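Local coordinates for protein DNMT2 (Spodoptera frugiperda, PDB 4H0N) that probably methylates cytosine 38 in the anticodon loop of tRNA(Asp) and also acts on cytosines in DNA, using S-adenosylmethionine as methyl donor, at residues Q80-N85 with R95-L100; I198-V203 with P287-M292. The protein carries 3 engineered substitutions. One frame throughout, in Å; residues are numbered along the deposited sequence.

Contact 1. Residues Q80-N85 with R95-L100; sequences QPFTRN and RTNSFL. With SAH (S-adenosyl-L-homocysteine), chain E.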
loop_
_atom_site.group_PDB
_atom_site.type_symbol
_atom_site.label_atom_id
_atom_site.label_comp_id
_atom_site.label_asym_id
_atom_site.label_seq_id
_atom_site.Cartn_x
_atom_site.Cartn_y
_atom_site.Cartn_z
ATOM N N GLN A 80 -8.915 9.682 -6.463
ATOM C CA GLN A 80 -8.859 11.086 -6.709
ATOM C C GLN A 80 -10.165 11.442 -7.323
ATOM O O GLN A 80 -10.822 10.599 -7.885
ATOM C CB GLN A 80 -7.746 11.393 -7.669
ATOM C CG GLN A 80 -6.396 11.304 -7.040
ATOM C CD GLN A 80 -5.330 11.802 -7.960
ATOM O OE1 GLN A 80 -5.138 11.263 -9.022
ATOM N NE2 GLN A 80 -4.612 12.818 -7.542
ATOM N N PRO A 81 -10.553 12.691 -7.177
ATOM C CA PRO A 81 -11.841 13.172 -7.655
ATOM C C PRO A 81 -11.956 13.322 -9.153
ATOM O O PRO A 81 -10.988 13.458 -9.847
ATOM C CB PRO A 81 -11.959 14.540 -7.000
ATOM C CG PRO A 81 -10.599 14.877 -6.538
ATOM C CD PRO A 81 -10.008 13.578 -6.154
ATOM N N PHE A 82 -13.178 13.261 -9.631
ATOM C CA PHE A 82 -13.518 13.728 -10.947
ATOM C C PHE A 82 -14.230 15.071 -10.896
ATOM O O PHE A 82 -14.169 15.819 -11.827
ATOM C CB PHE A 82 -14.403 12.701 -11.637
ATOM C CG PHE A 82 -13.880 11.311 -11.543
ATOM C CD1 PHE A 82 -13.125 10.790 -12.553
ATOM C CD2 PHE A 82 -14.115 10.549 -10.430
ATOM C CE1 PHE A 82 -12.631 9.521 -12.477
ATOM C CE2 PHE A 82 -13.616 9.279 -10.338
ATOM C CZ PHE A 82 -12.875 8.763 -11.370
ATOM N N THR A 83 -14.881 15.381 -9.791
ATOM C CA THR A 83 -15.657 16.599 -9.705
ATOM C C THR A 83 -15.413 17.397 -8.428
ATOM O O THR A 83 -15.163 16.843 -7.383
ATOM C CB THR A 83 -17.159 16.311 -9.910
ATOM O OG1 THR A 83 -17.786 16.024 -8.665
ATOM C CG2 THR A 83 -17.340 15.137 -10.791
ATOM N N ARG A 84 -15.457 18.713 -8.528
ATOM C CA ARG A 84 -15.430 19.540 -7.342
ATOM C C ARG A 84 -16.600 20.512 -7.302
ATOM O O ARG A 84 -16.832 21.257 -8.235
ATOM C CB ARG A 84 -14.093 20.264 -7.209
ATOM C CG ARG A 84 -14.187 21.660 -6.618
ATOM C CD ARG A 84 -13.228 21.866 -5.454
ATOM N NE ARG A 84 -12.342 20.733 -5.260
ATOM C CZ ARG A 84 -11.508 20.287 -6.188
ATOM N NH1 ARG A 84 -10.728 19.246 -5.948
ATOM N NH2 ARG A 84 -11.459 20.889 -7.363
ATOM N N ASN A 85 -17.311 20.500 -6.185
ATOM C CA ASN A 85 -18.502 21.328 -5.996
ATOM C C ASN A 85 -19.320 21.612 -7.255
ATOM O O ASN A 85 -19.620 22.764 -7.568
ATOM C CB ASN A 85 -18.194 22.617 -5.212
ATOM C CG ASN A 85 -17.103 23.455 -5.851
ATOM O OD1 ASN A 85 -15.980 23.520 -5.349
ATOM N ND2 ASN A 85 -17.432 24.110 -6.957
ATOM N N ARG A 95 -4.225 16.442 -10.493
ATOM C CA ARG A 95 -4.856 15.907 -9.299
ATOM C C ARG A 95 -6.232 15.310 -9.571
ATOM O O ARG A 95 -7.037 15.155 -8.656
ATOM C CB ARG A 95 -4.930 16.978 -8.209
ATOM C CG ARG A 95 -5.576 18.274 -8.657
ATOM C CD ARG A 95 -5.383 19.381 -7.629
ATOM N NE ARG A 95 -3.987 19.796 -7.515
ATOM C CZ ARG A 95 -3.416 20.715 -8.288
ATOM N NH1 ARG A 95 -4.119 21.316 -9.239
ATOM N NH2 ARG A 95 -2.140 21.033 -8.112
ATOM N N THR A 96 -6.507 14.965 -10.823
ATOM C CA THR A 96 -7.764 14.286 -11.115
ATOM C C THR A 96 -7.577 12.846 -11.560
ATOM O O THR A 96 -6.554 12.482 -12.147
ATOM C CB THR A 96 -8.646 15.032 -12.136
ATOM O OG1 THR A 96 -8.737 14.269 -13.344
ATOM C CG2 THR A 96 -8.084 16.390 -12.429
ATOM N N ASN A 97 -8.591 12.037 -11.278
ATOM C CA ASN A 97 -8.521 10.607 -11.510
ATOM C C ASN A 97 -8.187 10.267 -12.960
ATOM O O ASN A 97 -8.761 10.819 -13.899
ATOM C CB ASN A 97 -9.815 9.931 -11.067
ATOM C CG ASN A 97 -9.570 8.599 -10.407
ATOM O OD1 ASN A 97 -8.580 7.922 -10.694
ATOM N ND2 ASN A 97 -10.466 8.212 -9.508
ATOM N N SER A 98 -7.241 9.353 -13.120
ATOM C CA SER A 98 -6.676 9.035 -14.418
ATOM C C SER A 98 -7.116 7.655 -14.877
ATOM O O SER A 98 -6.886 7.272 -16.021
ATOM C CB SER A 98 -5.152 9.091 -14.321
ATOM O OG SER A 98 -4.754 9.976 -13.280
ATOM N N PHE A 99 -7.762 6.918 -13.977
ATOM C CA PHE A 99 -8.085 5.510 -14.195
ATOM C C PHE A 99 -9.043 5.269 -15.360
ATOM O O PHE A 99 -8.928 4.264 -16.070
ATOM C CB PHE A 99 -8.655 4.894 -12.917
ATOM C CG PHE A 99 -8.678 3.395 -12.929
ATOM C CD1 PHE A 99 -7.516 2.678 -13.164
ATOM C CD2 PHE A 99 -9.855 2.700 -12.699
ATOM C CE1 PHE A 99 -7.529 1.292 -13.180
ATOM C CE2 PHE A 99 -9.873 1.314 -12.714
ATOM C CZ PHE A 99 -8.710 0.610 -12.956
ATOM N N LEU A 100 -9.985 6.188 -15.548
ATOM C CA LEU A 100 -10.943 6.088 -16.642
ATOM C C LEU A 100 -10.252 5.989 -18.001
ATOM O O LEU A 100 -10.776 5.369 -18.926
ATOM C CB LEU A 100 -11.901 7.280 -16.636
ATOM C CG LEU A 100 -13.074 7.184 -15.664
ATOM C CD1 LEU A 100 -14.100 8.261 -15.968
ATOM C CD2 LEU A 100 -13.708 5.802 -15.715
HETATM N N SAH E . 1.785 1.463 -5.255
HETATM C CA SAH E . 2.728 2.577 -5.262
HETATM C CB SAH E . 2.036 3.946 -5.237
HETATM C CG SAH E . 0.511 3.988 -5.174
HETATM S SD SAH E . -0.077 5.589 -4.554
HETATM C C SAH E . 3.774 2.452 -4.150
HETATM O O SAH E . 4.199 3.444 -3.553
HETATM O OXT SAH E . 4.236 1.359 -3.827
HETATM C "C5'" SAH E . -0.407 6.223 -6.220
HETATM C "C4'" SAH E . 0.745 7.025 -6.829
HETATM O "O4'" SAH E . 0.489 7.241 -8.203
HETATM C "C3'" SAH E . 0.942 8.400 -6.203
HETATM O "O3'" SAH E . 2.163 8.429 -5.496
HETATM C "C2'" SAH E . 0.979 9.384 -7.362
HETATM O "O2'" SAH E . 2.169 10.138 -7.360
HETATM C "C1'" SAH E . 0.927 8.523 -8.611
HETATM N N9 SAH E . 0.009 9.079 -9.626
HETATM C C8 SAH E . -1.220 9.650 -9.408
HETATM N N7 SAH E . -1.740 10.028 -10.598
HETATM C C5 SAH E . -0.863 9.710 -11.577
HETATM C C6 SAH E . -0.892 9.874 -12.957
HETATM N N6 SAH E . -1.939 10.446 -13.545
HETATM N N1 SAH E . 0.175 9.439 -13.717
HETATM C C2 SAH E . 1.263 8.847 -13.106
HETATM N N3 SAH E . 1.287 8.689 -11.735
HETATM C C4 SAH E . 0.242 9.114 -10.980
#

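Contact 2. Residues I198-V203 with P287-M292; sequences IIEEDV and PKEVLM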
loop_
_atom_site.group_PDB
_atom_site.type_symbol
_atom_site.label_atom_id
_atom_site.label_comp_id
_atom_site.label_asym_id
_atom_site.label_seq_id
_atom_site.Cartn_x
_atom_site.Cartn_y
_atom_site.Cartn_z
ATOM N N ILE A 198 10.845 -7.447 13.850
ATOM C CA ILE A 198 10.977 -6.146 13.221
ATOM C C ILE A 198 10.860 -5.006 14.242
ATOM O O ILE A 198 9.846 -4.309 14.311
ATOM C CB ILE A 198 9.983 -6.012 12.046
ATOM C CG1 ILE A 198 8.553 -6.316 12.498
ATOM C CG2 ILE A 198 10.349 -7.009 10.957
ATOM C CD1 ILE A 198 7.555 -6.421 11.357
ATOM N N ILE A 199 11.915 -4.845 15.038
ATOM C CA ILE A 199 12.039 -3.748 15.993
ATOM C C ILE A 199 13.511 -3.622 16.372
ATOM O O ILE A 199 14.196 -4.629 16.579
ATOM C CB ILE A 199 11.141 -3.954 17.246
ATOM C CG1 ILE A 199 9.877 -3.099 17.144
ATOM C CG2 ILE A 199 11.879 -3.590 18.531
ATOM C CD1 ILE A 199 8.708 -3.661 17.909
ATOM N N GLU A 200 13.997 -2.387 16.438
ATOM C CA GLU A 200 15.401 -2.112 16.715
ATOM C C GLU A 200 15.556 -1.598 18.145
ATOM O O GLU A 200 14.629 -0.999 18.689
ATOM C CB GLU A 200 15.906 -1.082 15.712
ATOM C CG GLU A 200 14.763 -0.433 14.945
ATOM C CD GLU A 200 15.073 -0.212 13.478
ATOM O OE1 GLU A 200 14.679 -1.060 12.647
ATOM O OE2 GLU A 200 15.699 0.820 13.157
ATOM N N GLU A 201 16.708 -1.844 18.766
ATOM C CA GLU A 201 16.917 -1.389 20.139
ATOM C C GLU A 201 17.385 0.066 20.187
ATOM O O GLU A 201 16.843 0.873 20.943
ATOM C CB GLU A 201 17.857 -2.332 20.915
ATOM C CG GLU A 201 19.342 -2.257 20.553
ATOM C CD GLU A 201 20.116 -1.290 21.440
ATOM O OE1 GLU A 201 19.483 -0.573 22.245
ATOM O OE2 GLU A 201 21.361 -1.248 21.336
ATOM N N ASP A 202 18.368 0.408 19.361
ATOM C CA ASP A 202 18.921 1.756 19.366
ATOM C C ASP A 202 18.056 2.701 18.544
ATOM O O ASP A 202 18.494 3.215 17.513
ATOM C CB ASP A 202 20.360 1.755 18.840
ATOM C CG ASP A 202 21.353 2.319 19.845
ATOM O OD1 ASP A 202 21.847 1.548 20.694
ATOM O OD2 ASP A 202 21.639 3.535 19.785
ATOM N N VAL A 203 16.826 2.929 18.996
ATOM C CA VAL A 203 15.934 3.845 18.291
ATOM C C VAL A 203 16.063 5.275 18.809
ATOM O O VAL A 203 15.972 5.531 20.008
ATOM C CB VAL A 203 14.469 3.388 18.345
ATOM C CG1 VAL A 203 13.584 4.375 17.601
ATOM C CG2 VAL A 203 14.330 2.003 17.736
ATOM N N PRO A 287 10.523 4.593 9.749
ATOM C CA PRO A 287 10.284 4.259 8.339
ATOM C C PRO A 287 10.793 2.868 7.981
ATOM O O PRO A 287 10.182 2.168 7.171
ATOM C CB PRO A 287 11.101 5.316 7.599
ATOM C CG PRO A 287 11.055 6.498 8.498
ATOM C CD PRO A 287 11.111 5.940 9.894
ATOM N N LYS A 288 11.907 2.486 8.596
ATOM C CA LYS A 288 12.512 1.172 8.413
ATOM C C LYS A 288 11.583 0.070 8.913
ATOM O O LYS A 288 11.361 -0.932 8.230
ATOM C CB LYS A 288 13.841 1.126 9.165
ATOM C CG LYS A 288 14.674 -0.118 8.946
ATOM C CD LYS A 288 15.993 0.003 9.696
ATOM C CE LYS A 288 16.852 -1.238 9.536
ATOM N NZ LYS A 288 18.114 -1.129 10.320
ATOM N N GLU A 289 11.038 0.267 10.109
ATOM C CA GLU A 289 10.120 -0.695 10.702
ATOM C C GLU A 289 8.842 -0.829 9.885
ATOM O O GLU A 289 8.358 -1.932 9.651
ATOM C CB GLU A 289 9.805 -0.311 12.149
ATOM C CG GLU A 289 10.921 -0.666 13.128
ATOM C CD GLU A 289 10.876 0.148 14.419
ATOM O OE1 GLU A 289 10.195 1.200 14.460
ATOM O OE2 GLU A 289 11.534 -0.273 15.396
ATOM N N VAL A 290 8.300 0.299 9.444
ATOM C CA VAL A 290 7.106 0.283 8.612
ATOM C C VAL A 290 7.378 -0.456 7.298
ATOM O O VAL A 290 6.515 -1.168 6.788
ATOM C CB VAL A 290 6.609 1.712 8.339
ATOM C CG1 VAL A 290 5.367 1.696 7.450
ATOM C CG2 VAL A 290 6.336 2.430 9.655
ATOM N N LEU A 291 8.589 -0.299 6.769
ATOM C CA LEU A 291 9.005 -1.023 5.568
ATOM C C LEU A 291 9.020 -2.538 5.784
ATOM O O LEU A 291 8.588 -3.298 4.917
ATOM C CB LEU A 291 10.374 -0.530 5.079
ATOM C CG LEU A 291 10.373 0.690 4.143
ATOM C CD1 LEU A 291 11.756 1.311 4.039
ATOM C CD2 LEU A 291 9.869 0.306 2.760
ATOM N N MET A 292 9.514 -2.963 6.945
ATOM C CA MET A 292 9.527 -4.379 7.320
ATOM C C MET A 292 8.119 -4.885 7.589
ATOM O O MET A 292 7.775 -6.011 7.233
ATOM C CB MET A 292 10.382 -4.603 8.565
ATOM C CG MET A 292 11.872 -4.449 8.358
ATOM S SD MET A 292 12.505 -5.569 7.103
ATOM C CE MET A 292 13.280 -4.394 5.989
#

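Contact 1. Residues Q80-N85 with R95-L100
The loop that leaves the Pro-Cys catalytic motif of the C5-cytosine methyltransferases folds back on itself here, with Gln80 and Pro81 lying against Thr96 and Asn97. Gln80 directly follows Cys79, probably the catalytic nucleophile, and the returning segment leads into helix 99-105. One backbone hydrogen bond ties the two passes together, from Asn97 N to Pro81 O at 3.1 Å; its N-H points almost straight at the oxygen (170°), although the donor is tilted from the carbonyl plane. Beside it, Thr96 CA approaches the same oxygen at 3.6 Å in a weaker C-H...O contact.

Phe82 closes one side. Its CG stands beside the backbone N (chi1 -48°), a setting that swings the ring over Asn97, whose CB sits above one face. The Asn97 amide is turned roughly parallel to the ring, the planes 25° apart, while Phe82 CE1 meets Leu100 CG at 4.0 Å. With an alanine in place of Phe82, the Asn97 side chain would probably lose its aromatic lid and be freer to turn, and Leu100 would lose an apolar neighbour.

On the cofactor side, the extended Gln80 side chain runs along the backbone of Arg95 and Thr96, bringing NE2 to 3.5 Å from Arg95 O. Ser98 OG accepts a weak hydrogen bond from the adenine N6 of S-adenosylhomocysteine (2.9 Å), and a further weak bond runs from this hydroxyl to Thr96 O. The segment held at Pro81 thus also carries the serine that meets the adenine amino group, consistent with a loop that helps shape this pocket end.

Contact 2. Residues I198-V203 with P287-M292
Ile198 lies across Met292, and Glu200 reaches over Lys288 and Glu289, where a loop from the variable region between motifs VIII and IX rests on helix 287-293. This helix belongs to motif IX of the C5-methyltransferase family.

In the close-packed part, Ile198 sets its CG2 branch against Met292 CB, 3.4 Å away, an apolar contact in which the sulfur end of the bent methionine turns elsewhere. Glu289 has its CG beside the backbone N (chi1 -78°) and an extended chain beyond, which carries the carboxylate up to the backbone of Ile199 and Glu200. There Glu289 OE2 accepts a weak hydrogen bond from Glu200 N at 3.4 Å, with Ile199 CG1 touching the same oxygen. The other oxygen, OE1, is held by Thr286 N and by a salt bridge to Arg283, engaging the buried acid at both oxygens.

Toward solvent the contact is looser. Glu200 sets its carboxylate across the extended Lys288 chain, Glu200 OE1 3.4 Å from Lys288 CD, yet Lys288 NZ is 4.1 Å from that oxygen, beyond a salt bridge. The two glutamates also approach, Glu200 OE1 lying 4.3 Å from Glu289 OE2, the carboxylate planes 67° apart.

Arg283 probably offsets the charge of the inner carboxylate, and Lys288 may ease that of the outer one. A buried acid, through one weak bond, and an apolar crossing thus meet the loop, the outer charges staying loosely matched.

Contacts 1 and 2 follow one another along the chain, the first closing before the second opens, and they lie on opposite sides of its centre. Their centres are 36 Å apart, and their nearest atoms about 21 Å, so neither touches the other. Contact 1 is local: nine residues separate its segments, and it folds the loop after the catalytic motif beside the adenine end of the cofactor. Contact 2 spans 83 intervening residues, joining the region between strand 161-168 and helix 211-214 to the motif IX helix, its Met292 side chain about 11 Å from that of Ile13 in the cofactor site. The seven-stranded sheet contributes no strand to either.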